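Local coordinates for protein CS6 fimbrial subunit B, CS6 fimbrial subunit A (Escherichia coli, PDB 4B9G) that probably serves as a pilin subunit of the CS6 colonization factor, by which enterotoxigenic Escherichia coli adheres to host cells, at residues 37-42 against 82-87. Residues are numbered along the deposited sequence; the frame is centred on the assembly and turned at random.
Sequences QLYTVE and YYIRKD
Tyr39 and Tyr82 form an offset edge-to-face (T-shaped) pair, the edge of Tyr39 turned to the face of Tyr82, with centroids 5.4 Å apart and planes at 73°. Both have CG between the backbone N and the carbonyl carbon (chi1 66° and 72°), which swings the two phenols together. A hydrogen bond of 2.8 Å joins Tyr39 OH to Tyr82 OH, pairing the hydroxyls of two buried tyrosines; either may be the donor. Leu38 CD1 makes an apolar contact with Tyr82 CB at 3.9 Å, and Ile84 CD1 lies in van der Waals contact with Tyr39 OH. At the polar margin a salt bridge within 82-87 has Arg85 gripping Asp87 side-on, NE to OD1 at 2.8 Å and NH2 to OD2, longer, at 3.3 Å. One water, 2.9 Å from Gln37 OE1 and 2.6 Å from Asp87 OD2, links the segments. Strand 108-119 lies between them, antiparallel to both, and Ala113 touches both tyrosines. The contact, wholly within the CssB part of this engineered fusion, thus joins two strands flanking a third, apolar inside and polar at the rim, consistent with the incomplete immunoglobulin-like fold of chaperone-usher pilins, here completed by the fused CssA donor strand.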
loop_
_atom_site.group_PDB
_atom_site.type_symbol
_atom_site.label_atom_id
_atom_site.label_comp_id
_atom_site.label_asym_id
_atom_site.label_seq_id
_atom_site.Cartn_x
_atom_site.Cartn_y
_atom_site.Cartn_z
ATOM N N GLN A 37 -8.518 -7.836 -2.847
ATOM C CA GLN A 37 -8.104 -6.518 -2.435
ATOM C C GLN A 37 -8.412 -6.306 -0.961
ATOM O O GLN A 37 -9.556 -6.434 -0.511
ATOM C CB GLN A 37 -8.822 -5.441 -3.256
ATOM C CG GLN A 37 -8.508 -5.469 -4.729
ATOM C CD GLN A 37 -9.390 -4.512 -5.492
ATOM O OE1 GLN A 37 -9.314 -3.307 -5.309
ATOM N NE2 GLN A 37 -10.258 -5.046 -6.326
ATOM N N LEU A 38 -7.394 -5.942 -0.180
ATOM C CA LEU A 38 -7.544 -5.713 1.259
ATOM C C LEU A 38 -7.886 -4.256 1.582
ATOM O O LEU A 38 -8.624 -3.989 2.545
ATOM C CB LEU A 38 -6.287 -6.133 1.987
ATOM C CG LEU A 38 -5.870 -7.592 1.784
ATOM C CD1 LEU A 38 -4.591 -7.899 2.581
ATOM C CD2 LEU A 38 -6.990 -8.569 2.139
ATOM N N TYR A 39 -7.326 -3.334 0.813
ATOM C CA TYR A 39 -7.632 -1.913 0.885
ATOM C C TYR A 39 -7.217 -1.297 -0.445
ATOM O O TYR A 39 -6.465 -1.916 -1.213
ATOM C CB TYR A 39 -6.974 -1.226 2.092
ATOM C CG TYR A 39 -5.462 -1.133 2.104
ATOM C CD1 TYR A 39 -4.803 -0.123 1.425
ATOM C CD2 TYR A 39 -4.695 -2.037 2.825
ATOM C CE1 TYR A 39 -3.412 0.002 1.483
ATOM C CE2 TYR A 39 -3.305 -1.932 2.886
ATOM C CZ TYR A 39 -2.666 -0.897 2.224
ATOM O OH TYR A 39 -1.303 -0.722 2.270
ATOM N N THR A 40 -7.689 -0.088 -0.703
ATOM C CA THR A 40 -7.253 0.652 -1.887
ATOM C C THR A 40 -6.739 2.028 -1.437
ATOM O O THR A 40 -6.968 2.481 -0.291
ATOM C CB THR A 40 -8.338 0.720 -2.898
ATOM O OG1 THR A 40 -8.690 -0.518 -3.498
ATOM C CG2 THR A 40 -9.400 1.523 -2.513
ATOM N N VAL A 41 -6.006 2.659 -2.339
ATOM C CA VAL A 41 -5.352 3.943 -2.113
ATOM C C VAL A 41 -5.676 4.833 -3.308
ATOM O O VAL A 41 -5.552 4.393 -4.467
ATOM C CB VAL A 41 -3.821 3.778 -2.028
ATOM C CG1 VAL A 41 -3.147 5.118 -1.713
ATOM C CG2 VAL A 41 -3.444 2.705 -1.013
ATOM N N GLU A 42 -6.080 6.075 -3.047
ATOM C CA GLU A 42 -6.342 7.050 -4.109
ATOM C C GLU A 42 -5.559 8.310 -3.808
ATOM O O GLU A 42 -5.498 8.749 -2.657
ATOM C CB GLU A 42 -7.846 7.332 -4.252
ATOM C CG GLU A 42 -8.651 6.039 -4.463
ATOM C CD GLU A 42 -10.058 6.233 -5.008
ATOM O OE1 GLU A 42 -10.581 7.355 -4.988
ATOM O OE2 GLU A 42 -10.662 5.241 -5.446
ATOM N N TYR A 82 0.646 -8.989 1.781
ATOM C CA TYR A 82 0.114 -8.347 0.588
ATOM C C TYR A 82 1.191 -7.554 -0.139
ATOM O O TYR A 82 2.218 -7.220 0.442
ATOM C CB TYR A 82 -1.064 -7.420 0.929
ATOM C CG TYR A 82 -0.671 -6.151 1.647
ATOM C CD1 TYR A 82 -0.502 -6.111 3.027
ATOM C CD2 TYR A 82 -0.475 -4.973 0.936
ATOM C CE1 TYR A 82 -0.152 -4.937 3.672
ATOM C CE2 TYR A 82 -0.144 -3.789 1.575
ATOM C CZ TYR A 82 0.014 -3.771 2.940
ATOM O OH TYR A 82 0.303 -2.566 3.564
ATOM N N TYR A 83 0.913 -7.211 -1.397
ATOM C CA TYR A 83 1.737 -6.272 -2.146
ATOM C C TYR A 83 0.842 -5.181 -2.752
ATOM O O TYR A 83 -0.388 -5.332 -2.846
ATOM C CB TYR A 83 2.542 -6.956 -3.264
ATOM C CG TYR A 83 1.720 -7.574 -4.347
ATOM C CD1 TYR A 83 1.320 -6.842 -5.454
ATOM C CD2 TYR A 83 1.321 -8.906 -4.243
ATOM C CE1 TYR A 83 0.554 -7.448 -6.448
ATOM C CE2 TYR A 83 0.568 -9.510 -5.220
ATOM C CZ TYR A 83 0.182 -8.784 -6.315
ATOM O OH TYR A 83 -0.546 -9.374 -7.322
ATOM N N ILE A 84 1.462 -4.088 -3.183
ATOM C CA ILE A 84 0.754 -2.969 -3.802
ATOM C C ILE A 84 0.794 -3.064 -5.337
ATOM O O ILE A 84 1.874 -3.189 -5.941
ATOM C CB ILE A 84 1.385 -1.615 -3.348
ATOM C CG1 ILE A 84 1.162 -1.416 -1.844
ATOM C CG2 ILE A 84 0.850 -0.448 -4.176
ATOM C CD1 ILE A 84 -0.264 -1.074 -1.421
ATOM N N ARG A 85 -0.381 -2.988 -5.960
ATOM C CA ARG A 85 -0.567 -2.979 -7.410
ATOM C C ARG A 85 -1.111 -1.600 -7.817
ATOM O O ARG A 85 -2.032 -1.081 -7.166
ATOM C CB ARG A 85 -1.581 -4.063 -7.796
ATOM C CG ARG A 85 -1.773 -4.229 -9.285
ATOM C CD ARG A 85 -2.770 -5.330 -9.632
ATOM N NE ARG A 85 -4.131 -4.917 -9.307
ATOM C CZ ARG A 85 -5.116 -5.733 -8.936
ATOM N NH1 ARG A 85 -4.938 -7.038 -8.829
ATOM N NH2 ARG A 85 -6.294 -5.217 -8.645
ATOM N N LYS A 86 -0.557 -1.009 -8.877
ATOM C CA LYS A 86 -1.140 0.224 -9.418
ATOM C C LYS A 86 -2.311 -0.122 -10.325
ATOM O O LYS A 86 -2.146 -0.908 -11.264
ATOM C CB LYS A 86 -0.091 1.012 -10.203
ATOM C CG LYS A 86 -0.623 2.335 -10.732
ATOM C CD LYS A 86 0.450 3.222 -11.388
ATOM C CE LYS A 86 1.107 2.635 -12.626
ATOM N NZ LYS A 86 0.156 2.543 -13.750
ATOM N N ASP A 87 -3.464 0.480 -10.054
ATOM C CA ASP A 87 -4.667 0.261 -10.848
ATOM C C ASP A 87 -5.080 1.408 -11.774
ATOM O O ASP A 87 -5.919 1.194 -12.659
ATOM C CB ASP A 87 -5.833 -0.169 -9.965
ATOM C CG ASP A 87 -5.682 -1.607 -9.474
ATOM O OD1 ASP A 87 -4.963 -2.402 -10.113
ATOM O OD2 ASP A 87 -6.301 -1.961 -8.458
HETATM O O HOH W 1 -8.537 -1.342 -7.251
#